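PDB 3RCY: mandelate racemase/muconate lactonizing enzyme-like protein from Roseovarius sp. TM1035, which probably catalyses a magnesium-dependent proton-abstraction reaction on a carboxylate substrate, as its enolase-superfamily relatives do. Local coordinates for residues A[17-22]-A[132-137]; A[73-78]-A[93-98]. All blocks are in the same frame, centred on the assembly; numbering follows the deposited sequence.

Contact 1 (A[17-22]-A[132-137]); sequences PGWGGR and LYPLPH
The loop between strands 4-12 and 24-31 of the capping domain reaches over to the exit of the barrel strand 126-131, and the two parts meet where Trp19 lies against Tyr133. This is a face-to-face stack, with the five-membered ring of Trp19 and the phenol ring of Tyr133 4.2 Å apart between centroids and their planes 25° from parallel. The two side chains run past one another from opposite sides, and each ring meets the other toward its rim: the CD1-CE1 side of the tyrosine meets the indole most closely, Tyr133 CD1 coming 3.6 Å from Trp19 CD2, while Trp19 CD1 lies over the tyrosine face. Tyr133 CB is also close, 4.0 Å from Trp19 NE1. The benzo end of the indole extends past the tyrosine to Pro134, whose CD sits 3.6 Å from Trp19 CZ2. On the other face of the indole, Pro17 CG lies 3.4 Å above the plane, toward the rim, and the tryptophan is held between its own loop and the barrel. Trp19 is the second residue of a type II turn, closed by the bond from Gly21 N to Gly18 O (3.2 Å). With chi1 at -51° its CG stands beside the backbone N and anti to the carbonyl carbon, carrying the ring out toward Tyr133. Ile338 touches both Trp19 and Tyr133, and Tyr313 also packs on Tyr133. Putting an alanine here removes the whole indole, which would probably leave Tyr133 without its stacking partner and open a gap beside Pro134. Dispersion between flat and apolar groups carries the contact, with no directional polar bond between the segments, which is consistent with a capping loop that could lift from the barrel, as such loops do in relatives.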
# COMPACT_ATOMS: atom_id res chain seq x y z
N PRO A 17 45.14 22.05 11.51
CA PRO A 17 44.19 21.25 12.29
C PRO A 17 43.58 20.07 11.52
O PRO A 17 42.84 19.28 12.10
CB PRO A 17 43.10 22.26 12.66
CG PRO A 17 43.10 23.22 11.52
CD PRO A 17 44.54 23.33 11.07
N GLY A 18 43.87 19.98 10.22
CA GLY A 18 43.52 18.80 9.43
C GLY A 18 42.08 18.66 8.96
O GLY A 18 41.51 17.56 9.01
N TRP A 19 41.49 19.76 8.49
CA TRP A 19 40.13 19.71 7.93
C TRP A 19 40.12 18.90 6.64
O TRP A 19 40.92 19.14 5.74
CB TRP A 19 39.56 21.11 7.67
CG TRP A 19 39.64 22.07 8.83
CD1 TRP A 19 39.86 23.41 8.75
CD2 TRP A 19 39.49 21.76 10.22
NE1 TRP A 19 39.86 23.97 10.00
CE2 TRP A 19 39.64 22.98 10.93
CE3 TRP A 19 39.24 20.58 10.95
CZ2 TRP A 19 39.56 23.06 12.33
CZ3 TRP A 19 39.16 20.66 12.35
CH2 TRP A 19 39.31 21.89 13.02
N GLY A 20 39.19 17.94 6.57
CA GLY A 20 39.16 16.99 5.48
C GLY A 20 39.62 15.59 5.87
O GLY A 20 39.64 14.70 5.03
N GLY A 21 39.98 15.40 7.14
CA GLY A 21 40.30 14.06 7.68
C GLY A 21 41.78 13.77 7.85
O GLY A 21 42.63 14.61 7.54
N ARG A 22 42.09 12.56 8.32
CA ARG A 22 43.47 12.19 8.67
C ARG A 22 44.39 12.00 7.46
O ARG A 22 45.59 12.28 7.54
CB ARG A 22 43.50 10.93 9.55
CG ARG A 22 43.12 11.17 11.00
CD ARG A 22 43.40 9.93 11.85
NE ARG A 22 43.09 10.15 13.27
CZ ARG A 22 41.87 10.05 13.80
NH1 ARG A 22 40.82 9.73 13.05
NH2 ARG A 22 41.71 10.27 15.10
N LEU A 132 30.95 25.10 9.41
CA LEU A 132 31.47 26.14 10.29
C LEU A 132 32.71 25.63 11.01
O LEU A 132 32.63 24.71 11.83
CB LEU A 132 30.41 26.59 11.29
CG LEU A 132 29.14 27.17 10.66
CD1 LEU A 132 28.09 27.49 11.72
CD2 LEU A 132 29.50 28.41 9.85
N TYR A 133 33.86 26.23 10.70
CA TYR A 133 35.13 25.85 11.33
C TYR A 133 35.55 26.93 12.33
O TYR A 133 35.13 28.09 12.18
CB TYR A 133 36.23 25.67 10.27
CG TYR A 133 35.98 24.51 9.32
CD1 TYR A 133 36.19 23.20 9.74
CD2 TYR A 133 35.54 24.73 8.01
CE1 TYR A 133 35.97 22.12 8.88
CE2 TYR A 133 35.31 23.66 7.14
CZ TYR A 133 35.53 22.36 7.59
OH TYR A 133 35.33 21.28 6.76
N PRO A 134 36.37 26.56 13.34
CA PRO A 134 36.84 27.55 14.30
C PRO A 134 37.58 28.69 13.59
O PRO A 134 38.36 28.45 12.66
CB PRO A 134 37.82 26.77 15.19
CG PRO A 134 37.47 25.34 15.00
CD PRO A 134 36.91 25.21 13.62
N LEU A 135 37.29 29.91 14.02
CA LEU A 135 38.07 31.08 13.64
C LEU A 135 39.38 31.08 14.45
O LEU A 135 39.50 30.32 15.41
CB LEU A 135 37.25 32.36 13.87
CG LEU A 135 36.03 32.53 12.95
CD1 LEU A 135 35.26 33.81 13.29
CD2 LEU A 135 36.43 32.52 11.47
N PRO A 136 40.36 31.92 14.06
CA PRO A 136 41.69 31.86 14.73
C PRO A 136 41.71 32.10 16.24
O PRO A 136 42.61 31.61 16.92
CB PRO A 136 42.49 32.94 14.00
CG PRO A 136 41.86 33.01 12.65
CD PRO A 136 40.39 32.83 12.90
N HIS A 137 40.73 32.83 16.77
CA HIS A 137 40.66 33.08 18.22
C HIS A 137 39.82 32.04 18.98
O HIS A 137 39.76 32.08 20.21
CB HIS A 137 40.11 34.49 18.48
CG HIS A 137 38.66 34.64 18.12
ND1 HIS A 137 38.20 34.47 16.83
CD2 HIS A 137 37.58 34.94 18.87
CE1 HIS A 137 36.89 34.66 16.81
NE2 HIS A 137 36.49 34.95 18.03

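Contact 2 (A[73-78]-A[93-98]); sequences LMFRRV and GAFSGL
Arg77 NH1 is gripped twice on the outer side of helix 71-80, by a salt bridge to Glu66 OE1 and a hydrogen bond to the carbonyl O of His62, while Arg77 NE pairs with Glu391 of the second subunit. Leu73 CD2 lies 3.5 Å above one face of the same guanidinium group, toward its rim. The inner side of this helix is apolar and receives Phe95. Phe95 CG is anti to the backbone N (chi1 174°), which sends the ring straight across the gap, end first, until CZ stops 3.6 Å from the backbone N of Phe75. On one flank Phe95 CE1 approaches Met74 CB at 3.9 Å. On the other, Phe95 CE2 comes to the edge of the Phe75 ring, close to its plane, 3.7 Å from Phe75 CD1; the two rings are turned 65° against each other. These helices are consecutive in the capping domain and run antiparallel, their short segments at 164° and 10.6 Å apart at closest approach. A gap of that width is filled largely by the one aromatic ring. Val78, one turn on from Met74, closes in nearer the root of the Phe95 side chain: its CG2 lies 3.7 Å from Phe95 CD1 and its CG1 3.8 Å from Phe95 CB, so both methyls are used. Behind Val78, helix 48-63 adds Val58 and His62, and Met74 reaches Leu4 of strand 4-12. The Phe75 ring also touches Thr265, in a loop of the barrel.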
# COMPACT_ATOMS: atom_id res chain seq x y z
N LEU A 73 31.87 -0.60 -18.84
CA LEU A 73 32.44 -1.94 -18.77
C LEU A 73 33.29 -2.12 -17.51
O LEU A 73 33.16 -3.11 -16.80
CB LEU A 73 33.27 -2.24 -20.03
CG LEU A 73 33.97 -3.62 -20.08
CD1 LEU A 73 32.98 -4.78 -19.95
CD2 LEU A 73 34.78 -3.76 -21.36
N MET A 74 34.16 -1.15 -17.25
CA MET A 74 35.05 -1.25 -16.09
C MET A 74 34.25 -1.24 -14.78
O MET A 74 34.58 -2.00 -13.87
CB MET A 74 36.13 -0.17 -16.11
CG MET A 74 37.14 -0.40 -17.24
SD MET A 74 38.59 0.65 -17.13
CE MET A 74 37.93 2.17 -17.80
N PHE A 75 33.20 -0.43 -14.72
CA PHE A 75 32.30 -0.49 -13.57
C PHE A 75 31.71 -1.90 -13.40
O PHE A 75 31.78 -2.47 -12.30
CB PHE A 75 31.19 0.57 -13.59
CG PHE A 75 30.24 0.46 -12.43
CD1 PHE A 75 30.53 1.06 -11.21
CD2 PHE A 75 29.06 -0.30 -12.55
CE1 PHE A 75 29.66 0.92 -10.12
CE2 PHE A 75 28.19 -0.43 -11.48
CZ PHE A 75 28.48 0.18 -10.26
N ARG A 76 31.14 -2.46 -14.46
CA ARG A 76 30.55 -3.80 -14.39
C ARG A 76 31.54 -4.86 -13.92
O ARG A 76 31.18 -5.74 -13.14
CB ARG A 76 29.95 -4.24 -15.73
CG ARG A 76 28.72 -3.44 -16.24
CD ARG A 76 27.63 -3.25 -15.18
NE ARG A 76 27.17 -4.51 -14.58
CZ ARG A 76 26.16 -4.62 -13.73
NH1 ARG A 76 25.47 -3.54 -13.36
NH2 ARG A 76 25.83 -5.82 -13.24
N ARG A 77 32.78 -4.79 -14.41
CA ARG A 77 33.82 -5.73 -14.02
C ARG A 77 34.08 -5.69 -12.51
O ARG A 77 34.10 -6.73 -11.87
CB ARG A 77 35.13 -5.43 -14.75
CG ARG A 77 35.17 -5.86 -16.19
CD ARG A 77 36.49 -5.41 -16.79
NE ARG A 77 36.64 -5.82 -18.18
CZ ARG A 77 37.48 -5.25 -19.05
NH1 ARG A 77 38.25 -4.23 -18.67
NH2 ARG A 77 37.54 -5.69 -20.30
N VAL A 78 34.29 -4.49 -11.97
CA VAL A 78 34.60 -4.35 -10.55
C VAL A 78 33.37 -4.67 -9.69
O VAL A 78 33.48 -5.39 -8.69
CB VAL A 78 35.15 -2.93 -10.20
CG1 VAL A 78 35.51 -2.84 -8.72
CG2 VAL A 78 36.37 -2.61 -11.05
N GLY A 93 34.96 1.80 -3.58
CA GLY A 93 35.80 2.93 -3.15
C GLY A 93 37.10 2.98 -3.95
O GLY A 93 37.52 4.04 -4.43
N ALA A 94 37.73 1.81 -4.10
CA ALA A 94 38.92 1.68 -4.93
C ALA A 94 38.63 2.07 -6.38
O ALA A 94 39.30 2.95 -6.94
CB ALA A 94 39.48 0.25 -4.85
N PHE A 95 37.63 1.43 -6.99
CA PHE A 95 37.25 1.76 -8.36
C PHE A 95 36.97 3.25 -8.58
O PHE A 95 37.40 3.81 -9.60
CB PHE A 95 36.04 0.95 -8.85
CG PHE A 95 35.54 1.38 -10.21
CD1 PHE A 95 36.29 1.09 -11.36
CD2 PHE A 95 34.37 2.12 -10.35
CE1 PHE A 95 35.85 1.51 -12.62
CE2 PHE A 95 33.93 2.53 -11.61
CZ PHE A 95 34.68 2.23 -12.75
N SER A 96 36.22 3.87 -7.67
CA SER A 96 35.76 5.26 -7.87
C SER A 96 36.90 6.25 -8.12
O SER A 96 36.83 7.08 -9.03
CB SER A 96 34.93 5.73 -6.67
OG SER A 96 33.82 4.89 -6.42
N GLY A 97 37.95 6.16 -7.30
CA GLY A 97 39.13 6.99 -7.46
C GLY A 97 39.80 6.76 -8.80
O GLY A 97 40.22 7.71 -9.45
N LEU A 98 39.89 5.50 -9.21
CA LEU A 98 40.49 5.13 -10.49
C LEU A 98 39.64 5.64 -11.66
O LEU A 98 40.18 6.08 -12.68
CB LEU A 98 40.67 3.61 -10.56
CG LEU A 98 41.56 2.98 -9.47
CD1 LEU A 98 41.36 1.47 -9.37
CD2 LEU A 98 43.03 3.31 -9.71

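The two contacts sit on opposite sides of the chain's centre, about 32 Å apart between their centres and about 14 Å apart at their nearest atoms, without touching. Contact 2 falls entirely within the part of the chain between 17-22 and 132-137 and lies inside the capping domain, whereas contact 1 joins that domain to the barrel. In contact 1 the side chain of Tyr133 is about 10 Å from the magnesium ion that Glu235 and Glu261 bind. In contact 2 the side chain of Phe75 is about 10 Å from a bound ribose; Arg86 and Pro87, between its two helices, line a ribose pocket with Ala267 and Glu268.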